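Side-chain contact in CYCLIN domain-containing protein (PDB 6Z3U), which probably regulates a cyclin-dependent serine/threonine kinase as the cyclin subunit of the CDK-activating kinase (CAK) complex: residues A217-R222 with E335-W340. Sequence-based numbering, arbitrary orientation.
Sequences AREILR and ERREHW
Arg337 sets out with CG anti to its own carbonyl carbon (chi1 -80°), extends through chi2 and then bends at chi3; arginine suits the place because its length spans a gap of 10.8 Å between the CA atoms of Arg222 and Arg337. On the opposing helix the chain of Glu219 folds over at chi2 (-57°), which turns its carboxylate to meet the incoming guanidinium. The two charged groups join in a salt bridge, Glu219 OE1 to Arg337 NH1 at 3.0 Å. It uses one oxygen and one nitrogen, because the carboxylate and guanidinium planes stand 83° apart and cannot pair side by side as a two-pronged bridge would. Arg222 CB lies at the edge of the guanidinium, 3.9 Å from Arg337 NH1, so the aliphatic root of one arginine borders the tip of another.

The contact ties the C-terminal part of helix 207-221 and the residue after it, in the C-terminal cyclin domain, to the loop between helices 313-330 and 343-358. The inner side of that helix end is apolar: Ile220 and Leu221 pack on helix 236-247, leaving Glu219 for the partly exposed flank.

Glutamate suits its place because its two oxygens can serve different arginines. OE2 pairs with Arg222 NH2, three residues on in the sequence, in a weak, bent hydrogen bond of 3.2 Å that belongs to a salt bridge. The carboxylate sits between two cations whose nitrogens Arg222 NH2 and Arg337 NH1 remain 6.4 Å apart, and it probably offsets their mutual repulsion. Arg222 also bridges through NE to Asp108.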
loop_
_atom_site.group_PDB
_atom_site.type_symbol
_atom_site.label_atom_id
_atom_site.label_comp_id
_atom_site.label_asym_id
_atom_site.label_seq_id
_atom_site.Cartn_x
_atom_site.Cartn_y
_atom_site.Cartn_z
ATOM N N ALA A 217 -21.508 -14.871 0.106
ATOM C CA ALA A 217 -21.103 -13.475 -0.013
ATOM C C ALA A 217 -19.682 -13.346 -0.543
ATOM O O ALA A 217 -19.370 -12.384 -1.253
ATOM C CB ALA A 217 -21.226 -12.775 1.341
ATOM N N ARG A 218 -18.809 -14.300 -0.211
ATOM C CA ARG A 218 -17.441 -14.243 -0.716
ATOM C C ARG A 218 -17.396 -14.477 -2.223
ATOM O O ARG A 218 -16.686 -13.765 -2.944
ATOM C CB ARG A 218 -16.572 -15.266 0.015
ATOM C CG ARG A 218 -15.090 -15.089 -0.253
ATOM C CD ARG A 218 -14.229 -15.837 0.754
ATOM N NE ARG A 218 -14.557 -17.258 0.804
ATOM C CZ ARG A 218 -14.823 -17.945 1.913
ATOM N NH1 ARG A 218 -14.784 -17.364 3.106
ATOM N NH2 ARG A 218 -15.113 -19.235 1.823
ATOM N N GLU A 219 -18.145 -15.465 -2.718
ATOM C CA GLU A 219 -18.200 -15.696 -4.159
ATOM C C GLU A 219 -18.794 -14.496 -4.888
ATOM O O GLU A 219 -18.364 -14.160 -5.997
ATOM C CB GLU A 219 -19.010 -16.957 -4.464
ATOM C CG GLU A 219 -18.246 -18.266 -4.284
ATOM C CD GLU A 219 -16.983 -18.342 -5.134
ATOM O OE1 GLU A 219 -16.846 -17.536 -6.081
ATOM O OE2 GLU A 219 -16.127 -19.207 -4.851
ATOM N N ILE A 220 -19.793 -13.847 -4.289
ATOM C CA ILE A 220 -20.356 -12.638 -4.884
ATOM C C ILE A 220 -19.293 -11.551 -4.972
ATOM O O ILE A 220 -19.104 -10.921 -6.019
ATOM C CB ILE A 220 -21.583 -12.166 -4.083
ATOM C CG1 ILE A 220 -22.669 -13.247 -4.104
ATOM C CG2 ILE A 220 -22.103 -10.846 -4.646
ATOM C CD1 ILE A 220 -23.928 -12.886 -3.339
ATOM N N LEU A 221 -18.581 -11.315 -3.868
ATOM C CA LEU A 221 -17.551 -10.284 -3.864
ATOM C C LEU A 221 -16.448 -10.598 -4.864
ATOM O O LEU A 221 -15.838 -9.682 -5.428
ATOM C CB LEU A 221 -16.965 -10.136 -2.459
ATOM C CG LEU A 221 -17.874 -9.524 -1.389
ATOM C CD1 LEU A 221 -17.148 -9.466 -0.052
ATOM C CD2 LEU A 221 -18.356 -8.136 -1.792
ATOM N N ARG A 222 -16.185 -11.884 -5.101
ATOM C CA ARG A 222 -15.127 -12.302 -6.012
ATOM C C ARG A 222 -15.444 -12.023 -7.475
ATOM O O ARG A 222 -14.544 -12.153 -8.311
ATOM C CB ARG A 222 -14.857 -13.799 -5.832
ATOM C CG ARG A 222 -13.978 -14.131 -4.636
ATOM C CD ARG A 222 -14.249 -15.535 -4.113
ATOM N NE ARG A 222 -13.238 -15.959 -3.149
ATOM C CZ ARG A 222 -12.840 -17.217 -2.977
ATOM N NH1 ARG A 222 -11.908 -17.494 -2.075
ATOM N NH2 ARG A 222 -13.372 -18.196 -3.698
ATOM N N GLU A 335 -23.068 -16.487 -11.195
ATOM C CA GLU A 335 -23.521 -17.427 -12.214
ATOM C C GLU A 335 -23.182 -16.937 -13.616
ATOM O O GLU A 335 -23.050 -17.746 -14.541
ATOM C CB GLU A 335 -25.030 -17.658 -12.096
ATOM C CG GLU A 335 -25.457 -18.458 -10.875
ATOM C CD GLU A 335 -25.203 -17.724 -9.576
ATOM O OE1 GLU A 335 -25.500 -16.513 -9.511
ATOM O OE2 GLU A 335 -24.698 -18.355 -8.623
ATOM N N ARG A 336 -23.033 -15.624 -13.790
ATOM C CA ARG A 336 -22.708 -15.048 -15.088
ATOM C C ARG A 336 -21.285 -15.351 -15.535
ATOM O O ARG A 336 -20.912 -14.949 -16.644
ATOM C CB ARG A 336 -22.933 -13.536 -15.051
ATOM C CG ARG A 336 -24.389 -13.139 -14.833
ATOM C CD ARG A 336 -25.139 -13.004 -16.152
ATOM N NE ARG A 336 -24.746 -11.801 -16.878
ATOM C CZ ARG A 336 -25.237 -11.435 -18.058
ATOM N NH1 ARG A 336 -24.809 -10.320 -18.633
ATOM N NH2 ARG A 336 -26.150 -12.184 -18.666
ATOM N N ARG A 337 -20.486 -16.038 -14.713
ATOM C CA ARG A 337 -19.140 -16.418 -15.132
ATOM C C ARG A 337 -19.170 -17.188 -16.444
ATOM O O ARG A 337 -18.290 -17.021 -17.296
ATOM C CB ARG A 337 -18.469 -17.263 -14.050
ATOM C CG ARG A 337 -17.884 -16.474 -12.897
ATOM C CD ARG A 337 -17.165 -17.398 -11.923
ATOM N NE ARG A 337 -17.331 -16.981 -10.532
ATOM C CZ ARG A 337 -16.476 -16.216 -9.855
ATOM N NH1 ARG A 337 -16.733 -15.905 -8.592
ATOM N NH2 ARG A 337 -15.368 -15.761 -10.430
ATOM N N GLU A 338 -20.176 -18.045 -16.618
ATOM C CA GLU A 338 -20.300 -18.833 -17.836
ATOM C C GLU A 338 -20.805 -18.011 -19.015
ATOM O O GLU A 338 -20.540 -18.376 -20.166
ATOM C CB GLU A 338 -21.236 -20.019 -17.586
ATOM C CG GLU A 338 -20.774 -20.931 -16.458
ATOM C CD GLU A 338 -21.883 -21.813 -15.917
ATOM O OE1 GLU A 338 -22.784 -22.188 -16.698
ATOM O OE2 GLU A 338 -21.854 -22.125 -14.706
ATOM N N HIS A 339 -21.517 -16.911 -18.756
ATOM C CA HIS A 339 -22.006 -16.071 -19.845
ATOM C C HIS A 339 -20.862 -15.409 -20.598
ATOM O O HIS A 339 -20.876 -15.348 -21.832
ATOM C CB HIS A 339 -22.959 -15.008 -19.299
ATOM C CG HIS A 339 -23.260 -13.911 -20.271
ATOM N ND1 HIS A 339 -24.054 -14.095 -21.382
ATOM C CD2 HIS A 339 -22.866 -12.614 -20.302
ATOM C CE1 HIS A 339 -24.140 -12.961 -22.053
ATOM N NE2 HIS A 339 -23.427 -12.046 -21.420
ATOM N N TRP A 340 -19.866 -14.901 -19.874
ATOM C CA TRP A 340 -18.745 -14.217 -20.502
ATOM C C TRP A 340 -17.681 -15.172 -21.025
ATOM O O TRP A 340 -16.736 -14.717 -21.676
ATOM C CB TRP A 340 -18.121 -13.236 -19.508
ATOM C CG TRP A 340 -19.079 -12.172 -19.058
ATOM C CD1 TRP A 340 -19.825 -12.171 -17.916
ATOM C CD2 TRP A 340 -19.398 -10.957 -19.748
ATOM N NE1 TRP A 340 -20.588 -11.030 -17.850
ATOM C CE2 TRP A 340 -20.344 -10.267 -18.963
ATOM C CE3 TRP A 340 -18.976 -10.385 -20.952
ATOM C CZ2 TRP A 340 -20.872 -9.035 -19.340
ATOM C CZ3 TRP A 340 -19.503 -9.161 -21.327
ATOM C CH2 TRP A 340 -20.439 -8.499 -20.524
#